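Local structure of DinB-like domain-containing protein (Enterococcus faecalis, 3CEX) at residues Met36-Trp49 with His90-Ala102. The protein is of unknown function but belongs to the DinB superfamily, whose members are four-helix-bundle proteins that often bind a metal ion. Sequence-based numbering, arbitrary orientation.
Sequences MPAPLIKSVTWLMW and HHTPEEAAKVVVA
The indole of W46 gives its N-H to the imidazole of H91, the sole direct hydrogen bond between 36-49 and 90-102. NE1 lies 3.0 Å from ND1 of H91 and the bond is nearly straight (167°), lying in the indole plane but tilted from that of the imidazole. Accepting at ND1 implies that this nitrogen carries no proton, a role that histidine can fill. With chi1 at -170°, CG of W46 stands opposite the backbone N, and the indole reaches 90-102.

Apolar packing surrounds this bond. V99 is wedged between two tryptophans: its CG2 sits over the six-membered ring of W49 in a CH-pi contact, 4.2 Å from the centroid, and lies 3.6 Å from CD1 of W46. W49 CH2 approaches H91 CE1 at 3.5 Å, rim to rim, completing an aromatic cluster. CB of A96 is 3.6 Å from NE1 of W46, an approach the small methyl permits, while CE of K42 lies over one indole face, toward its rim. SE of the long, unbranched M36 (selenomethionine in the crystal) packs against CB of A96 and of A97.

Water links side chains of 36-49 to carbonyl oxygens of 90-102. One molecule joins S43 OG to those of A96 and V99; the same OG caps helix 44-62 by accepting from W46 N at 2.9 Å. Another water bridges K42 NZ and H91 O. T92 and E95 form a capping box at the start of helix 93-96.

The contact seats H91, the short helix 93-96 and the loop after it against the loop 36-43 and the first turns of helix 44-62. T45 and V101 both touch L107 of helix 104-124, whereas L47 faces helices 8-25 and 144-170, and K42 N bonds to Y164 of the second subunit.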
HETATM    1  N   MSE A  36      12.241 -16.527   4.295  1.00 32.02           N
HETATM    2  CA  MSE A  36      10.880 -16.558   3.747  1.00 35.70           C
HETATM    3  C   MSE A  36      10.051 -17.547   4.544  1.00 35.14           C
HETATM    4  O   MSE A  36      10.395 -18.731   4.611  1.00 35.08           O
HETATM    5  CB  MSE A  36      10.860 -16.700   2.210  1.00 35.13           C
HETATM    6  CG  MSE A  36      11.003 -18.007   1.592  1.00 39.65           C
HETATM    7 SE   MSE A  36      10.719 -17.763  -0.365  0.80 44.88          SE
HETATM    8  CE  MSE A  36       8.784 -17.850  -0.506  1.00 40.88           C
ATOM      9  N   PRO A  37       9.031 -17.046   5.274  1.00 35.38           N
ATOM     10  CA  PRO A  37       8.308 -17.916   6.201  1.00 35.75           C
ATOM     11  C   PRO A  37       7.380 -18.993   5.592  1.00 36.21           C
ATOM     12  O   PRO A  37       6.947 -19.886   6.318  1.00 36.80           O
ATOM     13  CB  PRO A  37       7.526 -16.929   7.103  1.00 35.97           C
ATOM     14  CG  PRO A  37       7.481 -15.659   6.404  1.00 34.56           C
ATOM     15  CD  PRO A  37       8.554 -15.652   5.338  1.00 35.28           C
ATOM     16  N   ALA A  38       7.114 -18.944   4.290  1.00 36.38           N
ATOM     17  CA  ALA A  38       6.200 -19.903   3.647  1.00 36.16           C
ATOM     18  C   ALA A  38       6.340 -19.767   2.142  1.00 36.41           C
ATOM     19  O   ALA A  38       6.804 -18.739   1.656  1.00 36.06           O
ATOM     20  CB  ALA A  38       4.734 -19.645   4.073  1.00 35.83           C
ATOM     21  N   PRO A  39       5.945 -20.810   1.386  1.00 36.24           N
ATOM     22  CA  PRO A  39       6.057 -20.743  -0.080  1.00 35.86           C
ATOM     23  C   PRO A  39       5.523 -19.476  -0.746  1.00 35.45           C
ATOM     24  O   PRO A  39       6.124 -19.010  -1.722  1.00 36.72           O
ATOM     25  CB  PRO A  39       5.291 -21.995  -0.541  1.00 36.67           C
ATOM     26  CG  PRO A  39       5.481 -22.954   0.578  1.00 36.39           C
ATOM     27  CD  PRO A  39       5.478 -22.136   1.842  1.00 36.39           C
ATOM     28  N   LEU A  40       4.434 -18.907  -0.206  1.00 34.48           N
ATOM     29  CA  LEU A  40       3.738 -17.776  -0.815  1.00 33.38           C
ATOM     30  C   LEU A  40       3.911 -16.478  -0.028  1.00 31.35           C
ATOM     31  O   LEU A  40       3.305 -15.480  -0.373  1.00 31.74           O
ATOM     32  CB  LEU A  40       2.225 -18.076  -0.961  1.00 34.00           C
ATOM     33  CG  LEU A  40       1.844 -19.392  -1.662  1.00 34.10           C
ATOM     34  CD1 LEU A  40       0.345 -19.668  -1.671  1.00 35.17           C
ATOM     35  CD2 LEU A  40       2.400 -19.372  -3.080  1.00 33.34           C
ATOM     36  N   ILE A  41       4.712 -16.519   1.032  1.00 29.43           N
ATOM     37  CA  ILE A  41       5.024 -15.373   1.832  1.00 28.23           C
ATOM     38  C   ILE A  41       6.502 -15.032   1.590  1.00 27.71           C
ATOM     39  O   ILE A  41       7.404 -15.781   2.008  1.00 29.22           O
ATOM     40  CB  ILE A  41       4.771 -15.649   3.322  1.00 27.95           C
ATOM     41  CG1 ILE A  41       3.334 -16.116   3.553  1.00 28.82           C
ATOM     42  CG2 ILE A  41       5.138 -14.408   4.153  1.00 25.93           C
ATOM     43  CD1 ILE A  41       2.257 -15.104   3.119  1.00 28.47           C
ATOM     44  N   LYS A  42       6.735 -13.961   0.863  1.00 26.46           N
ATOM     45  CA  LYS A  42       8.073 -13.472   0.535  1.00 26.01           C
ATOM     46  C   LYS A  42       8.835 -12.927   1.759  1.00 25.90           C
ATOM     47  O   LYS A  42       8.246 -12.403   2.718  1.00 25.64           O
ATOM     48  CB  LYS A  42       7.998 -12.398  -0.574  1.00 26.45           C
ATOM     49  CG  LYS A  42       7.284 -12.810  -1.904  1.00 27.18           C
ATOM     50  CD  LYS A  42       8.098 -13.872  -2.688  1.00 30.28           C
ATOM     51  CE  LYS A  42       7.672 -13.901  -4.163  1.00 32.90           C
ATOM     52  NZ  LYS A  42       6.375 -14.626  -4.411  1.00 31.71           N
ATOM     53  N   SER A  43      10.151 -13.090   1.737  1.00 25.63           N
ATOM     54  CA  SER A  43      11.042 -12.473   2.718  1.00 25.41           C
ATOM     55  C   SER A  43      11.015 -10.975   2.595  1.00 25.32           C
ATOM     56  O   SER A  43      10.653 -10.441   1.538  1.00 25.37           O
ATOM     57  CB  SER A  43      12.482 -12.964   2.520  1.00 25.88           C
ATOM     58  OG  SER A  43      13.070 -12.505   1.317  1.00 24.91           O
ATOM     59  N   VAL A  44      11.396 -10.294   3.666  1.00 25.00           N
ATOM     60  CA  VAL A  44      11.567  -8.831   3.612  1.00 25.32           C
ATOM     61  C   VAL A  44      12.644  -8.468   2.595  1.00 24.91           C
ATOM     62  O   VAL A  44      12.476  -7.525   1.840  1.00 25.55           O
ATOM     63  CB  VAL A  44      11.839  -8.211   5.006  1.00 24.83           C
ATOM     64  CG1 VAL A  44      12.202  -6.721   4.918  1.00 25.77           C
ATOM     65  CG2 VAL A  44      10.616  -8.396   5.889  1.00 25.76           C
ATOM     66  N   THR A  45      13.711  -9.249   2.517  1.00 24.76           N
ATOM     67  CA  THR A  45      14.742  -9.011   1.494  1.00 24.95           C
ATOM     68  C   THR A  45      14.134  -9.070   0.085  1.00 24.97           C
ATOM     69  O   THR A  45      14.350  -8.145  -0.726  1.00 23.89           O
ATOM     70  CB  THR A  45      15.888 -10.009   1.572  1.00 24.00           C
ATOM     71  OG1 THR A  45      16.626  -9.801   2.773  1.00 24.98           O
ATOM     72  CG2 THR A  45      16.847  -9.847   0.363  1.00 24.64           C
ATOM     73  N   TRP A  46      13.345 -10.110  -0.204  1.00 25.51           N
ATOM     74  CA  TRP A  46      12.687 -10.193  -1.540  1.00 25.85           C
ATOM     75  C   TRP A  46      11.766  -8.992  -1.809  1.00 26.33           C
ATOM     76  O   TRP A  46      11.782  -8.414  -2.890  1.00 24.04           O
ATOM     77  CB  TRP A  46      11.902 -11.488  -1.684  1.00 26.97           C
ATOM     78  CG  TRP A  46      11.400 -11.760  -3.106  1.00 27.08           C
ATOM     79  CD1 TRP A  46      11.979 -12.597  -4.014  1.00 29.10           C
ATOM     80  CD2 TRP A  46      10.249 -11.194  -3.764  1.00 27.25           C
ATOM     81  NE1 TRP A  46      11.275 -12.601  -5.176  1.00 28.64           N
ATOM     82  CE2 TRP A  46      10.210 -11.744  -5.068  1.00 29.20           C
ATOM     83  CE3 TRP A  46       9.244 -10.290  -3.382  1.00 29.16           C
ATOM     84  CZ2 TRP A  46       9.196 -11.423  -6.002  1.00 29.22           C
ATOM     85  CZ3 TRP A  46       8.243  -9.951  -4.318  1.00 29.38           C
ATOM     86  CH2 TRP A  46       8.239 -10.509  -5.615  1.00 28.13           C
ATOM     87  N   LEU A  47      10.957  -8.629  -0.804  1.00 26.95           N
ATOM     88  CA  LEU A  47       9.996  -7.518  -0.940  1.00 27.62           C
ATOM     89  C   LEU A  47      10.668  -6.182  -1.212  1.00 28.23           C
ATOM     90  O   LEU A  47      10.218  -5.412  -2.060  1.00 28.91           O
ATOM     91  CB  LEU A  47       9.114  -7.420   0.319  1.00 27.03           C
ATOM     92  CG  LEU A  47       8.130  -8.582   0.432  1.00 25.79           C
ATOM     93  CD1 LEU A  47       7.556  -8.721   1.838  1.00 27.37           C
ATOM     94  CD2 LEU A  47       6.975  -8.398  -0.630  1.00 26.28           C
HETATM   95  N   MSE A  48      11.740  -5.897  -0.490  1.00 28.91           N
HETATM   96  CA  MSE A  48      12.486  -4.638  -0.692  1.00 30.32           C
HETATM   97  C   MSE A  48      13.251  -4.626  -1.997  1.00 28.84           C
HETATM   98  O   MSE A  48      13.239  -3.649  -2.687  1.00 28.89           O
HETATM   99  CB  MSE A  48      13.477  -4.405   0.441  1.00 29.61           C
HETATM  100  CG  MSE A  48      12.889  -3.751   1.563  1.00 35.01           C
HETATM  101 SE   MSE A  48      14.134  -3.174   2.941  0.80 39.17          SE
HETATM  102  CE  MSE A  48      14.755  -1.444   2.397  1.00 32.43           C
ATOM    103  N   TRP A  49      13.919  -5.720  -2.333  1.00 29.10           N
ATOM    104  CA  TRP A  49      14.591  -5.827  -3.629  1.00 28.91           C
ATOM    105  C   TRP A  49      13.576  -5.688  -4.766  1.00 28.75           C
ATOM    106  O   TRP A  49      13.783  -4.933  -5.729  1.00 26.91           O
ATOM    107  CB  TRP A  49      15.286  -7.182  -3.734  1.00 28.69           C
ATOM    108  CG  TRP A  49      15.690  -7.509  -5.119  1.00 29.12           C
ATOM    109  CD1 TRP A  49      16.809  -7.062  -5.765  1.00 29.15           C
ATOM    110  CD2 TRP A  49      14.987  -8.339  -6.064  1.00 28.42           C
ATOM    111  NE1 TRP A  49      16.839  -7.564  -7.018  1.00 28.83           N
ATOM    112  CE2 TRP A  49      15.740  -8.350  -7.230  1.00 28.50           C
ATOM    113  CE3 TRP A  49      13.788  -9.074  -6.020  1.00 28.93           C
ATOM    114  CZ2 TRP A  49      15.361  -9.086  -8.363  1.00 29.34           C
ATOM    115  CZ3 TRP A  49      13.409  -9.777  -7.107  1.00 28.54           C
ATOM    116  CH2 TRP A  49      14.185  -9.781  -8.284  1.00 30.33           C
ATOM    117  N   HIS A  90       7.630 -13.992 -13.342  1.00 39.81           N
ATOM    118  CA  HIS A  90       7.078 -14.244 -12.029  1.00 39.41           C
ATOM    119  C   HIS A  90       7.913 -15.338 -11.344  1.00 38.08           C
ATOM    120  O   HIS A  90       8.009 -16.469 -11.827  1.00 34.88           O
ATOM    121  CB  HIS A  90       5.600 -14.648 -12.133  1.00 41.34           C
ATOM    122  CG  HIS A  90       4.949 -14.870 -10.805  1.00 46.09           C
ATOM    123  ND1 HIS A  90       4.660 -16.132 -10.323  1.00 49.66           N
ATOM    124  CD2 HIS A  90       4.584 -13.998  -9.830  1.00 50.49           C
ATOM    125  CE1 HIS A  90       4.131 -16.026  -9.113  1.00 50.19           C
ATOM    126  NE2 HIS A  90       4.082 -14.745  -8.787  1.00 53.06           N
ATOM    127  N   HIS A  91       8.545 -14.987 -10.226  1.00 35.54           N
ATOM    128  CA  HIS A  91       9.396 -15.937  -9.527  1.00 35.98           C
ATOM    129  C   HIS A  91       8.613 -17.107  -9.008  1.00 35.63           C
ATOM    130  O   HIS A  91       7.573 -16.936  -8.418  1.00 35.33           O
ATOM    131  CB  HIS A  91      10.100 -15.285  -8.331  1.00 35.64           C
ATOM    132  CG  HIS A  91      11.236 -14.406  -8.718  1.00 36.34           C
ATOM    133  ND1 HIS A  91      12.098 -13.849  -7.794  1.00 34.57           N
ATOM    134  CD2 HIS A  91      11.658 -13.988  -9.936  1.00 34.95           C
ATOM    135  CE1 HIS A  91      12.992 -13.120  -8.434  1.00 34.66           C
ATOM    136  NE2 HIS A  91      12.752 -13.194  -9.733  1.00 34.50           N
ATOM    137  N   THR A  92       9.149 -18.298  -9.220  1.00 36.12           N
ATOM    138  CA  THR A  92       8.753 -19.471  -8.453  1.00 36.30           C
ATOM    139  C   THR A  92       9.219 -19.308  -6.989  1.00 36.45           C
ATOM    140  O   THR A  92      10.106 -18.483  -6.698  1.00 34.46           O
ATOM    141  CB  THR A  92       9.335 -20.745  -9.094  1.00 37.18           C
ATOM    142  OG1 THR A  92      10.764 -20.694  -9.060  1.00 37.47           O
ATOM    143  CG2 THR A  92       8.875 -20.850 -10.550  1.00 37.75           C
ATOM    144  N   PRO A  93       8.584 -20.044  -6.051  1.00 36.54           N
ATOM    145  CA  PRO A  93       9.018 -19.994  -4.661  1.00 36.60           C
ATOM    146  C   PRO A  93      10.504 -20.296  -4.488  1.00 36.67           C
ATOM    147  O   PRO A  93      11.168 -19.695  -3.668  1.00 37.38           O
ATOM    148  CB  PRO A  93       8.182 -21.091  -3.983  1.00 36.94           C
ATOM    149  CG  PRO A  93       6.978 -21.210  -4.818  1.00 37.58           C
ATOM    150  CD  PRO A  93       7.417 -20.930  -6.230  1.00 37.26           C
ATOM    151  N   GLU A  94      11.012 -21.236  -5.267  1.00 36.51           N
ATOM    152  CA  GLU A  94      12.397 -21.634  -5.168  1.00 35.98           C
ATOM    153  C   GLU A  94      13.336 -20.572  -5.726  1.00 34.45           C
ATOM    154  O   GLU A  94      14.420 -20.372  -5.186  1.00 34.46           O
ATOM    155  CB  GLU A  94      12.571 -22.991  -5.852  1.00 36.79           C
ATOM    156  CG  GLU A  94      11.754 -24.120  -5.142  1.00 40.66           C
ATOM    157  CD  GLU A  94      10.316 -24.384  -5.693  1.00 44.96           C
ATOM    158  OE1 GLU A  94       9.700 -23.509  -6.373  1.00 46.29           O
ATOM    159  OE2 GLU A  94       9.810 -25.515  -5.432  1.00 48.03           O
ATOM    160  N   GLU A  95      12.903 -19.857  -6.762  1.00 33.45           N
ATOM    161  CA  GLU A  95      13.641 -18.692  -7.271  1.00 32.95           C
ATOM    162  C   GLU A  95      13.619 -17.522  -6.290  1.00 32.38           C
ATOM    163  O   GLU A  95      14.648 -16.852  -6.102  1.00 31.58           O
ATOM    164  CB  GLU A  95      13.098 -18.243  -8.626  1.00 33.22           C
ATOM    165  CG  GLU A  95      13.492 -19.169  -9.781  1.00 34.01           C
ATOM    166  CD  GLU A  95      12.840 -18.800 -11.114  1.00 33.48           C
ATOM    167  OE1 GLU A  95      11.740 -18.219 -11.120  1.00 34.86           O
ATOM    168  OE2 GLU A  95      13.406 -19.149 -12.167  1.00 34.61           O
ATOM    169  N   ALA A  96      12.462 -17.283  -5.657  1.00 31.34           N
ATOM    170  CA  ALA A  96      12.313 -16.205  -4.671  1.00 31.26           C
ATOM    171  C   ALA A  96      13.232 -16.400  -3.456  1.00 30.28           C
ATOM    172  O   ALA A  96      13.742 -15.438  -2.923  1.00 30.33           O
ATOM    173  CB  ALA A  96      10.821 -16.054  -4.225  1.00 29.94           C
ATOM    174  N   ALA A  97      13.421 -17.643  -3.009  1.00 30.76           N
ATOM    175  CA  ALA A  97      14.332 -17.944  -1.900  1.00 31.11           C
ATOM    176  C   ALA A  97      15.788 -17.605  -2.211  1.00 31.26           C
ATOM    177  O   ALA A  97      16.597 -17.538  -1.308  1.00 32.18           O
ATOM    178  CB  ALA A  97      14.230 -19.423  -1.516  1.00 30.94           C
ATOM    179  N   LYS A  98      16.117 -17.419  -3.487  1.00 30.74           N
ATOM    180  CA  LYS A  98      17.459 -17.072  -3.892  1.00 30.94           C
ATOM    181  C   LYS A  98      17.711 -15.570  -3.836  1.00 30.37           C
ATOM    182  O   LYS A  98      18.845 -15.129  -4.048  1.00 29.76           O
ATOM    183  CB  LYS A  98      17.744 -17.582  -5.311  1.00 30.70           C
ATOM    184  CG  LYS A  98      17.836 -19.098  -5.384  1.00 31.91           C
ATOM    185  CD  LYS A  98      18.381 -19.536  -6.731  1.00 33.25           C
ATOM    186  CE  LYS A  98      17.787 -20.857  -7.232  1.00 36.14           C
ATOM    187  NZ  LYS A  98      18.785 -21.922  -7.301  1.00 38.44           N
ATOM    188  N   VAL A  99      16.671 -14.777  -3.578  1.00 29.39           N
ATOM    189  CA  VAL A  99      16.890 -13.352  -3.411  1.00 28.63           C
ATOM    190  C   VAL A  99      17.247 -13.136  -1.939  1.00 28.73           C
ATOM    191  O   VAL A  99      16.381 -13.042  -1.074  1.00 27.87           O
ATOM    192  CB  VAL A  99      15.703 -12.510  -3.856  1.00 28.29           C
ATOM    193  CG1 VAL A  99      16.019 -11.019  -3.617  1.00 28.11           C
ATOM    194  CG2 VAL A  99      15.362 -12.786  -5.360  1.00 26.42           C
ATOM    195  N   VAL A 100      18.552 -13.140  -1.672  1.00 29.43           N
ATOM    196  CA  VAL A 100      19.105 -12.964  -0.343  1.00 29.02           C
ATOM    197  C   VAL A 100      20.298 -12.019  -0.466  1.00 29.65           C
ATOM    198  O   VAL A 100      20.903 -11.928  -1.533  1.00 29.49           O
ATOM    199  CB  VAL A 100      19.538 -14.322   0.304  1.00 29.49           C
ATOM    200  CG1 VAL A 100      18.321 -15.204   0.526  1.00 28.39           C
ATOM    201  CG2 VAL A 100      20.611 -15.059  -0.549  1.00 29.57           C
ATOM    202  N   VAL A 101      20.613 -11.307   0.617  1.00 29.37           N
ATOM    203  CA  VAL A 101      21.732 -10.363   0.622  1.00 29.32           C
ATOM    204  C   VAL A 101      22.700 -10.663   1.767  1.00 29.26           C
ATOM    205  O   VAL A 101      22.321 -11.241   2.804  1.00 28.45           O
ATOM    206  CB  VAL A 101      21.259  -8.887   0.751  1.00 29.71           C
ATOM    207  CG1 VAL A 101      20.537  -8.415  -0.516  1.00 29.81           C
ATOM    208  CG2 VAL A 101      20.377  -8.709   1.993  1.00 28.82           C
ATOM    209  N   ALA A 102      23.952 -10.239   1.580  1.00 29.30           N
ATOM    210  CA  ALA A 102      24.988 -10.396   2.604  1.00 29.09           C
ATOM    211  C   ALA A 102      24.845  -9.373   3.744  1.00 28.94           C
ATOM    212  O   ALA A 102      25.164  -9.681   4.894  1.00 28.63           O
ATOM    213  CB  ALA A 102      26.383 -10.316   1.959  1.00 28.10           C
TER
HETATM  214  O   HOH W   1       6.606 -14.427  -7.203  1.00 35.28           O
HETATM  215  O   HOH W   2      14.237 -14.435  -0.231  1.00 31.26           O
HETATM  216  O   HOH W   3      11.313 -14.756  -0.754  1.00 32.56           O